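PDB 7D78: DltD domain-containing protein from Beauveria bassiana, which is a thioesterase of the polyketide transferase af380 family that probably closes polyketide chains into medium-ring lactones. Local coordinates for residues F162-L175 with L236-K248. Residues are numbered along the deposited sequence; the frame is centred on the assembly and turned at random.
Sequences FYQAEKRDKAFLQL and LQTYQKLAWWQPK. With NA (sodium ion), chain C.
Y163 lays its ring edge along helix 238-244, and its OH donates to the carbonyl O of Y239 at 2.7 Å. The donor sits 55° out of the carbonyl plane, while A243 N, the regular helical donor, reaches the same oxygen from the opposite face, so two bonds grip one atom. A243 CB lies 3.8 Å from F172 CE1 and also packs against Y163, so the methyl meets both aromatics on the flank it turns toward 162-175. On one side of this tight centre F162, with CG beside the backbone N (chi1 -58°), puts its CZ 3.4 Å from W245 CZ3; the planes are 24° apart but slid, so the rings barely overlap. On the other side L175 drives CD1 to 3.6 Å from Q240 N and CD2 to 3.3 Å from L236 O. There Q237 NE2 forms a buried polar link, weak to L175 O and firmer to D178. The looser margin is partly exposed Q174, whose extended chain crosses L236 with NE2 3.7 Å from CD1. Farther out, E166 O binds sodium and R168 and D169 pair with the second subunit. A phenylalanine in place of Y163 would probably leave Y239 O with its helical donor alone. The chemistry thus implies an apolar seam, pinned by one short hydroxyl bond and one weak amide bond, joining loop 162-164 and the start of helix 168-183 to helix 238-244 and the turn after it.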
ATOM      1  N   PHE A 162     -13.159   4.648   3.942  1.00 18.91           N
ATOM      2  CA  PHE A 162     -13.812   3.443   3.428  1.00 21.50           C
ATOM      3  C   PHE A 162     -14.432   2.554   4.500  1.00 26.59           C
ATOM      4  O   PHE A 162     -15.500   1.979   4.276  1.00 24.79           O
ATOM      5  CB  PHE A 162     -12.804   2.651   2.590  1.00 20.72           C
ATOM      6  CG  PHE A 162     -12.248   3.455   1.455  1.00 22.28           C
ATOM      7  CD1 PHE A 162     -12.970   3.585   0.271  1.00 26.88           C
ATOM      8  CD2 PHE A 162     -11.069   4.168   1.608  1.00 26.94           C
ATOM      9  CE1 PHE A 162     -12.500   4.370  -0.769  1.00 27.74           C
ATOM     10  CE2 PHE A 162     -10.584   4.955   0.576  1.00 24.15           C
ATOM     11  CZ  PHE A 162     -11.300   5.051  -0.616  1.00 24.98           C
ATOM     12  N   TYR A 163     -13.776   2.426   5.649  1.00 22.68           N
ATOM     13  CA  TYR A 163     -14.230   1.533   6.705  1.00 21.68           C
ATOM     14  C   TYR A 163     -15.112   2.275   7.702  1.00 24.91           C
ATOM     15  O   TYR A 163     -14.768   3.372   8.147  1.00 23.89           O
ATOM     16  CB  TYR A 163     -13.029   0.932   7.439  1.00 22.30           C
ATOM     17  CG  TYR A 163     -12.474  -0.316   6.796  1.00 22.95           C
ATOM     18  CD1 TYR A 163     -11.616  -0.242   5.700  1.00 20.73           C
ATOM     19  CD2 TYR A 163     -12.803  -1.576   7.295  1.00 23.52           C
ATOM     20  CE1 TYR A 163     -11.104  -1.395   5.114  1.00 22.19           C
ATOM     21  CE2 TYR A 163     -12.292  -2.726   6.729  1.00 21.96           C
ATOM     22  CZ  TYR A 163     -11.442  -2.634   5.637  1.00 20.72           C
ATOM     23  OH  TYR A 163     -10.954  -3.790   5.079  1.00 19.80           O
ATOM     24  N   GLN A 164     -16.240   1.669   8.059  1.00 23.83           N
ATOM     25  CA  GLN A 164     -16.960   2.031   9.271  1.00 26.48           C
ATOM     26  C   GLN A 164     -16.358   1.227  10.413  1.00 24.56           C
ATOM     27  O   GLN A 164     -16.214   0.006  10.301  1.00 22.23           O
ATOM     28  CB  GLN A 164     -18.459   1.737   9.134  1.00 26.50           C
ATOM     29  CG  GLN A 164     -19.168   2.640   8.115  1.00 33.73           C
ATOM     30  CD  GLN A 164     -20.604   2.212   7.840  1.00 31.95           C
ATOM     31  OE1 GLN A 164     -21.201   1.470   8.610  1.00 37.80           O
ATOM     32  NE2 GLN A 164     -21.157   2.679   6.731  1.00 32.07           N
ATOM     33  N   ALA A 165     -16.006   1.906  11.508  1.00 24.62           N
ATOM     34  CA  ALA A 165     -15.218   1.248  12.549  1.00 32.00           C
ATOM     35  C   ALA A 165     -15.919   0.019  13.115  1.00 26.83           C
ATOM     36  O   ALA A 165     -15.261  -0.971  13.454  1.00 28.97           O
ATOM     37  CB  ALA A 165     -14.893   2.238  13.672  1.00 34.68           C
ATOM     38  N   GLU A 166     -17.249   0.047  13.207  1.00 25.48           N
ATOM     39  CA  GLU A 166     -17.962  -1.067  13.819  1.00 25.63           C
ATOM     40  C   GLU A 166     -17.941  -2.325  12.957  1.00 26.43           C
ATOM     41  O   GLU A 166     -18.196  -3.421  13.475  1.00 26.03           O
ATOM     42  CB  GLU A 166     -19.400  -0.653  14.123  1.00 34.85           C
ATOM     43  CG  GLU A 166     -20.194  -0.210  12.900  1.00 45.40           C
ATOM     44  CD  GLU A 166     -20.207   1.307  12.690  1.00 48.62           C
ATOM     45  OE1 GLU A 166     -21.239   1.813  12.190  1.00 57.04           O
ATOM     46  OE2 GLU A 166     -19.195   1.991  13.002  1.00 41.99           O
ATOM     47  N   LYS A 167     -17.645  -2.191  11.665  1.00 22.66           N
ATOM     48  CA  LYS A 167     -17.595  -3.301  10.725  1.00 25.28           C
ATOM     49  C   LYS A 167     -16.192  -3.860  10.541  1.00 24.77           C
ATOM     50  O   LYS A 167     -16.032  -4.911   9.910  1.00 20.84           O
ATOM     51  CB  LYS A 167     -18.126  -2.855   9.359  1.00 26.23           C
ATOM     52  CG  LYS A 167     -19.606  -2.457   9.338  1.00 31.53           C
ATOM     53  CD  LYS A 167     -20.128  -2.430   7.910  1.00 36.00           C
ATOM     54  CE  LYS A 167     -21.446  -3.180   7.794  1.00 40.37           C
ATOM     55  NZ  LYS A 167     -22.437  -2.630   8.773  1.00 46.13           N
ATOM     56  N   ARG A 168     -15.179  -3.170  11.068  1.00 23.19           N
ATOM     57  CA  ARG A 168     -13.796  -3.488  10.746  1.00 21.36           C
ATOM     58  C   ARG A 168     -13.456  -4.935  11.076  1.00 23.79           C
ATOM     59  O   ARG A 168     -12.992  -5.681  10.210  1.00 21.20           O
ATOM     60  CB  ARG A 168     -12.867  -2.536  11.505  1.00 24.82           C
ATOM     61  CG  ARG A 168     -11.469  -2.459  10.979  1.00 27.25           C
ATOM     62  CD  ARG A 168     -10.552  -1.848  12.039  1.00 27.40           C
ATOM     63  NE  ARG A 168     -10.445  -2.724  13.211  1.00 34.94           N
ATOM     64  CZ  ARG A 168      -9.944  -2.355  14.390  1.00 40.08           C
ATOM     65  NH1 ARG A 168      -9.500  -1.116  14.573  1.00 31.24           N
ATOM     66  NH2 ARG A 168      -9.888  -3.226  15.389  1.00 35.62           N
ATOM     67  N   ASP A 169     -13.641  -5.345  12.338  1.00 20.45           N
ATOM     68  CA  ASP A 169     -13.100  -6.644  12.745  1.00 23.17           C
ATOM     69  C   ASP A 169     -13.769  -7.792  11.990  1.00 21.35           C
ATOM     70  O   ASP A 169     -13.105  -8.775  11.634  1.00 21.80           O
ATOM     71  CB  ASP A 169     -13.234  -6.829  14.257  1.00 23.14           C
ATOM     72  CG  ASP A 169     -12.292  -5.917  15.030  1.00 26.41           C
ATOM     73  OD1 ASP A 169     -11.257  -5.498  14.460  1.00 31.28           O
ATOM     74  OD2 ASP A 169     -12.592  -5.611  16.193  1.00 37.44           O
ATOM     75  N   LYS A 170     -15.072  -7.688  11.731  1.00 20.96           N
ATOM     76  CA  LYS A 170     -15.746  -8.748  10.986  1.00 17.11           C
ATOM     77  C   LYS A 170     -15.258  -8.802   9.543  1.00 21.45           C
ATOM     78  O   LYS A 170     -15.055  -9.889   8.995  1.00 19.98           O
ATOM     79  CB  LYS A 170     -17.261  -8.551  11.039  1.00 23.23           C
ATOM     80  CG  LYS A 170     -17.849  -8.816  12.416  1.00 32.69           C
ATOM     81  CD  LYS A 170     -19.364  -8.979  12.370  1.00 43.09           C
ATOM     82  CE  LYS A 170     -19.922  -9.294  13.755  1.00 44.87           C
ATOM     83  NZ  LYS A 170     -21.337  -9.780  13.704  1.00 49.69           N
ATOM     84  N   ALA A 171     -15.072  -7.637   8.911  1.00 17.12           N
ATOM     85  CA  ALA A 171     -14.506  -7.614   7.561  1.00 19.56           C
ATOM     86  C   ALA A 171     -13.090  -8.190   7.532  1.00 19.38           C
ATOM     87  O   ALA A 171     -12.741  -8.937   6.613  1.00 18.54           O
ATOM     88  CB  ALA A 171     -14.502  -6.189   7.009  1.00 19.08           C
ATOM     89  N   PHE A 172     -12.246  -7.819   8.504  1.00 18.89           N
ATOM     90  CA  PHE A 172     -10.904  -8.395   8.569  1.00 17.87           C
ATOM     91  C   PHE A 172     -10.969  -9.908   8.692  1.00 18.88           C
ATOM     92  O   PHE A 172     -10.193 -10.628   8.054  1.00 19.70           O
ATOM     93  CB  PHE A 172     -10.123  -7.819   9.756  1.00 19.76           C
ATOM     94  CG  PHE A 172      -9.639  -6.402   9.553  1.00 17.30           C
ATOM     95  CD1 PHE A 172      -9.837  -5.740   8.344  1.00 16.29           C
ATOM     96  CD2 PHE A 172      -9.003  -5.726  10.592  1.00 19.74           C
ATOM     97  CE1 PHE A 172      -9.392  -4.423   8.158  1.00 22.05           C
ATOM     98  CE2 PHE A 172      -8.554  -4.418  10.418  1.00 23.48           C
ATOM     99  CZ  PHE A 172      -8.751  -3.763   9.193  1.00 21.15           C
ATOM    100  N   LEU A 173     -11.876 -10.412   9.534  1.00 18.97           N
ATOM    101  CA  LEU A 173     -12.019 -11.855   9.686  1.00 21.33           C
ATOM    102  C   LEU A 173     -12.413 -12.506   8.365  1.00 19.51           C
ATOM    103  O   LEU A 173     -11.878 -13.559   7.996  1.00 18.10           O
ATOM    104  CB  LEU A 173     -13.055 -12.157  10.766  1.00 19.40           C
ATOM    105  CG  LEU A 173     -13.237 -13.634  11.099  1.00 24.49           C
ATOM    106  CD1 LEU A 173     -11.893 -14.290  11.476  1.00 22.48           C
ATOM    107  CD2 LEU A 173     -14.255 -13.764  12.224  1.00 22.05           C
ATOM    108  N   GLN A 174     -13.345 -11.886   7.641  1.00 19.48           N
ATOM    109  CA  GLN A 174     -13.778 -12.415   6.350  1.00 17.78           C
ATOM    110  C   GLN A 174     -12.625 -12.447   5.359  1.00 17.39           C
ATOM    111  O   GLN A 174     -12.481 -13.400   4.584  1.00 16.56           O
ATOM    112  CB  GLN A 174     -14.931 -11.552   5.819  1.00 21.37           C
ATOM    113  CG  GLN A 174     -15.773 -12.124   4.671  1.00 25.49           C
ATOM    114  CD  GLN A 174     -16.816 -11.110   4.181  1.00 32.76           C
ATOM    115  OE1 GLN A 174     -16.872  -9.991   4.682  1.00 29.81           O
ATOM    116  NE2 GLN A 174     -17.644 -11.504   3.213  1.00 30.19           N
ATOM    117  N   LEU A 175     -11.806 -11.397   5.362  1.00 17.71           N
ATOM    118  CA  LEU A 175     -10.616 -11.359   4.519  1.00 17.75           C
ATOM    119  C   LEU A 175      -9.682 -12.524   4.828  1.00 14.75           C
ATOM    120  O   LEU A 175      -9.215 -13.213   3.915  1.00 18.49           O
ATOM    121  CB  LEU A 175      -9.894 -10.014   4.712  1.00 17.41           C
ATOM    122  CG  LEU A 175     -10.552  -8.818   4.016  1.00 18.13           C
ATOM    123  CD1 LEU A 175      -9.929  -7.497   4.490  1.00 18.88           C
ATOM    124  CD2 LEU A 175     -10.419  -8.973   2.499  1.00 16.83           C
ATOM    125  N   LEU A 236     -13.238  -9.673  -2.944  1.00 18.60           N
ATOM    126  CA  LEU A 236     -13.239  -9.271  -1.538  1.00 19.17           C
ATOM    127  C   LEU A 236     -11.882  -8.722  -1.095  1.00 19.56           C
ATOM    128  O   LEU A 236     -11.823  -7.805  -0.262  1.00 17.88           O
ATOM    129  CB  LEU A 236     -13.644 -10.458  -0.651  1.00 17.02           C
ATOM    130  CG  LEU A 236     -13.871 -10.152   0.836  1.00 19.00           C
ATOM    131  CD1 LEU A 236     -15.305  -9.601   1.093  1.00 17.69           C
ATOM    132  CD2 LEU A 236     -13.616 -11.399   1.671  1.00 19.01           C
ATOM    133  N   GLN A 237     -10.783  -9.250  -1.649  1.00 16.72           N
ATOM    134  CA  GLN A 237      -9.457  -8.797  -1.225  1.00 17.46           C
ATOM    135  C   GLN A 237      -9.225  -7.318  -1.505  1.00 18.48           C
ATOM    136  O   GLN A 237      -8.273  -6.745  -0.960  1.00 18.30           O
ATOM    137  CB  GLN A 237      -8.365  -9.628  -1.901  1.00 17.41           C
ATOM    138  CG  GLN A 237      -8.248 -11.051  -1.343  1.00 16.82           C
ATOM    139  CD  GLN A 237      -8.023 -11.080   0.173  1.00 21.70           C
ATOM    140  OE1 GLN A 237      -7.298 -10.247   0.720  1.00 20.80           O
ATOM    141  NE2 GLN A 237      -8.646 -12.050   0.850  1.00 17.73           N
ATOM    142  N   THR A 238     -10.055  -6.700  -2.353  1.00 16.41           N
ATOM    143  CA  THR A 238     -10.099  -5.246  -2.498  1.00 16.77           C
ATOM    144  C   THR A 238     -10.096  -4.594  -1.127  1.00 19.42           C
ATOM    145  O   THR A 238      -9.371  -3.622  -0.891  1.00 15.64           O
ATOM    146  CB  THR A 238     -11.354  -4.811  -3.266  1.00 15.08           C
ATOM    147  OG1 THR A 238     -11.329  -5.364  -4.585  1.00 16.77           O
ATOM    148  CG2 THR A 238     -11.465  -3.269  -3.334  1.00 16.23           C
ATOM    149  N   TYR A 239     -10.890  -5.149  -0.205  1.00 15.39           N
ATOM    150  CA  TYR A 239     -11.021  -4.541   1.110  1.00 16.75           C
ATOM    151  C   TYR A 239      -9.719  -4.612   1.900  1.00 18.37           C
ATOM    152  O   TYR A 239      -9.485  -3.773   2.775  1.00 16.70           O
ATOM    153  CB  TYR A 239     -12.160  -5.217   1.867  1.00 17.02           C
ATOM    154  CG  TYR A 239     -13.505  -5.054   1.188  1.00 17.51           C
ATOM    155  CD1 TYR A 239     -13.811  -3.901   0.459  1.00 17.91           C
ATOM    156  CD2 TYR A 239     -14.470  -6.051   1.278  1.00 18.93           C
ATOM    157  CE1 TYR A 239     -15.062  -3.756  -0.166  1.00 22.09           C
ATOM    158  CE2 TYR A 239     -15.706  -5.917   0.669  1.00 19.67           C
ATOM    159  CZ  TYR A 239     -16.004  -4.775  -0.041  1.00 19.86           C
ATOM    160  OH  TYR A 239     -17.247  -4.671  -0.634  1.00 20.38           O
ATOM    161  N   GLN A 240      -8.876  -5.612   1.627  1.00 16.70           N
ATOM    162  CA  GLN A 240      -7.549  -5.637   2.235  1.00 18.85           C
ATOM    163  C   GLN A 240      -6.700  -4.468   1.735  1.00 17.93           C
ATOM    164  O   GLN A 240      -6.022  -3.796   2.522  1.00 18.83           O
ATOM    165  CB  GLN A 240      -6.864  -6.972   1.938  1.00 17.05           C
ATOM    166  CG  GLN A 240      -5.428  -7.073   2.463  1.00 17.16           C
ATOM    167  CD  GLN A 240      -5.361  -7.022   3.977  1.00 22.28           C
ATOM    168  OE1 GLN A 240      -5.127  -5.961   4.580  1.00 26.47           O
ATOM    169  NE2 GLN A 240      -5.584  -8.160   4.605  1.00 15.01           N
ATOM    170  N   LYS A 241      -6.726  -4.212   0.424  1.00 16.55           N
ATOM    171  CA  LYS A 241      -5.995  -3.071  -0.120  1.00 19.70           C
ATOM    172  C   LYS A 241      -6.514  -1.762   0.460  1.00 17.12           C
ATOM    173  O   LYS A 241      -5.734  -0.853   0.759  1.00 20.71           O
ATOM    174  CB  LYS A 241      -6.103  -3.063  -1.648  1.00 17.70           C
ATOM    175  CG  LYS A 241      -5.746  -4.394  -2.326  1.00 20.75           C
ATOM    176  CD  LYS A 241      -4.376  -4.891  -1.852  1.00 23.12           C
ATOM    177  CE  LYS A 241      -4.043  -6.275  -2.404  1.00 22.63           C
ATOM    178  NZ  LYS A 241      -2.681  -6.724  -1.939  1.00 21.83           N
ATOM    179  N   LEU A 242      -7.833  -1.647   0.625  1.00 16.39           N
ATOM    180  CA  LEU A 242      -8.396  -0.428   1.192  1.00 21.98           C
ATOM    181  C   LEU A 242      -8.047  -0.280   2.667  1.00 19.66           C
ATOM    182  O   LEU A 242      -7.979   0.846   3.170  1.00 19.37           O
ATOM    183  CB  LEU A 242      -9.918  -0.403   1.005  1.00 17.86           C
ATOM    184  CG  LEU A 242     -10.406  -0.460  -0.450  1.00 20.19           C
ATOM    185  CD1 LEU A 242     -11.916  -0.306  -0.495  1.00 18.35           C
ATOM    186  CD2 LEU A 242      -9.727   0.637  -1.283  1.00 18.15           C
ATOM    187  N   ALA A 243      -7.821  -1.394   3.376  1.00 17.36           N
ATOM    188  CA  ALA A 243      -7.433  -1.289   4.780  1.00 18.43           C
ATOM    189  C   ALA A 243      -6.064  -0.642   4.921  1.00 21.82           C
ATOM    190  O   ALA A 243      -5.827   0.123   5.861  1.00 17.82           O
ATOM    191  CB  ALA A 243      -7.433  -2.671   5.436  1.00 19.36           C
ATOM    192  N   TRP A 244      -5.150  -0.971   4.002  1.00 23.24           N
ATOM    193  CA  TRP A 244      -3.788  -0.450   4.028  1.00 21.42           C
ATOM    194  C   TRP A 244      -3.734   1.017   3.616  1.00 25.04           C
ATOM    195  O   TRP A 244      -2.919   1.780   4.147  1.00 28.26           O
ATOM    196  CB  TRP A 244      -2.901  -1.247   3.070  1.00 22.21           C
ATOM    197  CG  TRP A 244      -2.682  -2.740   3.310  1.00 20.15           C
ATOM    198  CD1 TRP A 244      -2.532  -3.695   2.337  1.00 16.10           C
ATOM    199  CD2 TRP A 244      -2.533  -3.425   4.564  1.00 19.70           C
ATOM    200  NE1 TRP A 244      -2.305  -4.920   2.905  1.00 19.35           N
ATOM    201  CE2 TRP A 244      -2.299  -4.786   4.267  1.00 19.45           C
ATOM    202  CE3 TRP A 244      -2.568  -3.025   5.902  1.00 16.21           C
ATOM    203  CZ2 TRP A 244      -2.116  -5.748   5.262  1.00 22.31           C
ATOM    204  CZ3 TRP A 244      -2.379  -3.972   6.885  1.00 20.80           C
ATOM    205  CH2 TRP A 244      -2.163  -5.324   6.561  1.00 20.81           C
ATOM    206  N   TRP A 245      -4.590   1.417   2.677  1.00 20.14           N
ATOM    207  CA  TRP A 245      -4.508   2.723   2.039  1.00 20.66           C
ATOM    208  C   TRP A 245      -4.810   3.832   3.032  1.00 21.84           C
ATOM    209  O   TRP A 245      -5.832   3.796   3.727  1.00 22.28           O
ATOM    210  CB  TRP A 245      -5.504   2.785   0.885  1.00 19.52           C
ATOM    211  CG  TRP A 245      -5.262   3.834  -0.158  1.00 19.54           C
ATOM    212  CD1 TRP A 245      -4.070   4.425  -0.489  1.00 21.18           C
ATOM    213  CD2 TRP A 245      -6.245   4.386  -1.044  1.00 18.87           C
ATOM    214  NE1 TRP A 245      -4.259   5.313  -1.536  1.00 18.21           N
ATOM    215  CE2 TRP A 245      -5.584   5.309  -1.885  1.00 18.74           C
ATOM    216  CE3 TRP A 245      -7.626   4.183  -1.210  1.00 22.32           C
ATOM    217  CZ2 TRP A 245      -6.253   6.022  -2.881  1.00 19.52           C
ATOM    218  CZ3 TRP A 245      -8.286   4.886  -2.197  1.00 20.51           C
ATOM    219  CH2 TRP A 245      -7.597   5.792  -3.029  1.00 20.61           C
ATOM    220  N   GLN A 246      -3.933   4.831   3.085  1.00 18.75           N
ATOM    221  CA  GLN A 246      -4.130   6.020   3.912  1.00 21.04           C
ATOM    222  C   GLN A 246      -4.073   7.254   3.016  1.00 17.76           C
ATOM    223  O   GLN A 246      -3.104   8.020   3.063  1.00 17.30           O
ATOM    224  CB  GLN A 246      -3.077   6.086   5.016  1.00 20.97           C
ATOM    225  CG  GLN A 246      -2.955   4.772   5.806  1.00 26.13           C
ATOM    226  CD  GLN A 246      -4.196   4.492   6.598  1.00 30.06           C
ATOM    227  OE1 GLN A 246      -4.800   5.414   7.148  1.00 27.93           O
ATOM    228  NE2 GLN A 246      -4.606   3.221   6.651  1.00 28.06           N
ATOM    229  N   PRO A 247      -5.097   7.470   2.181  1.00 21.14           N
ATOM    230  CA  PRO A 247      -4.984   8.514   1.148  1.00 21.68           C
ATOM    231  C   PRO A 247      -4.915   9.923   1.702  1.00 19.89           C
ATOM    232  O   PRO A 247      -4.268  10.782   1.086  1.00 21.70           O
ATOM    233  CB  PRO A 247      -6.249   8.311   0.302  1.00 19.13           C
ATOM    234  CG  PRO A 247      -7.213   7.624   1.216  1.00 22.92           C
ATOM    235  CD  PRO A 247      -6.377   6.747   2.110  1.00 22.67           C
ATOM    236  N   LYS A 248      -5.573  10.200   2.835  1.00 18.08           N
ATOM    237  CA  LYS A 248      -5.435  11.518   3.445  1.00 21.15           C
ATOM    238  C   LYS A 248      -3.977  11.837   3.731  1.00 23.75           C
ATOM    239  O   LYS A 248      -3.557  12.992   3.590  1.00 21.23           O
ATOM    240  CB  LYS A 248      -6.267  11.612   4.727  1.00 20.66           C
ATOM    241  CG  LYS A 248      -7.761  11.471   4.488  1.00 20.18           C
ATOM    242  CD  LYS A 248      -8.555  11.514   5.795  1.00 29.62           C
ATOM    243  CE  LYS A 248     -10.050  11.349   5.546  1.00 28.29           C
ATOM    244  NZ  LYS A 248     -10.817  11.213   6.817  1.00 25.18           N
TER
HETATM  245 NA    NA C 401     -16.857  -5.889  13.246  1.00 29.46          NA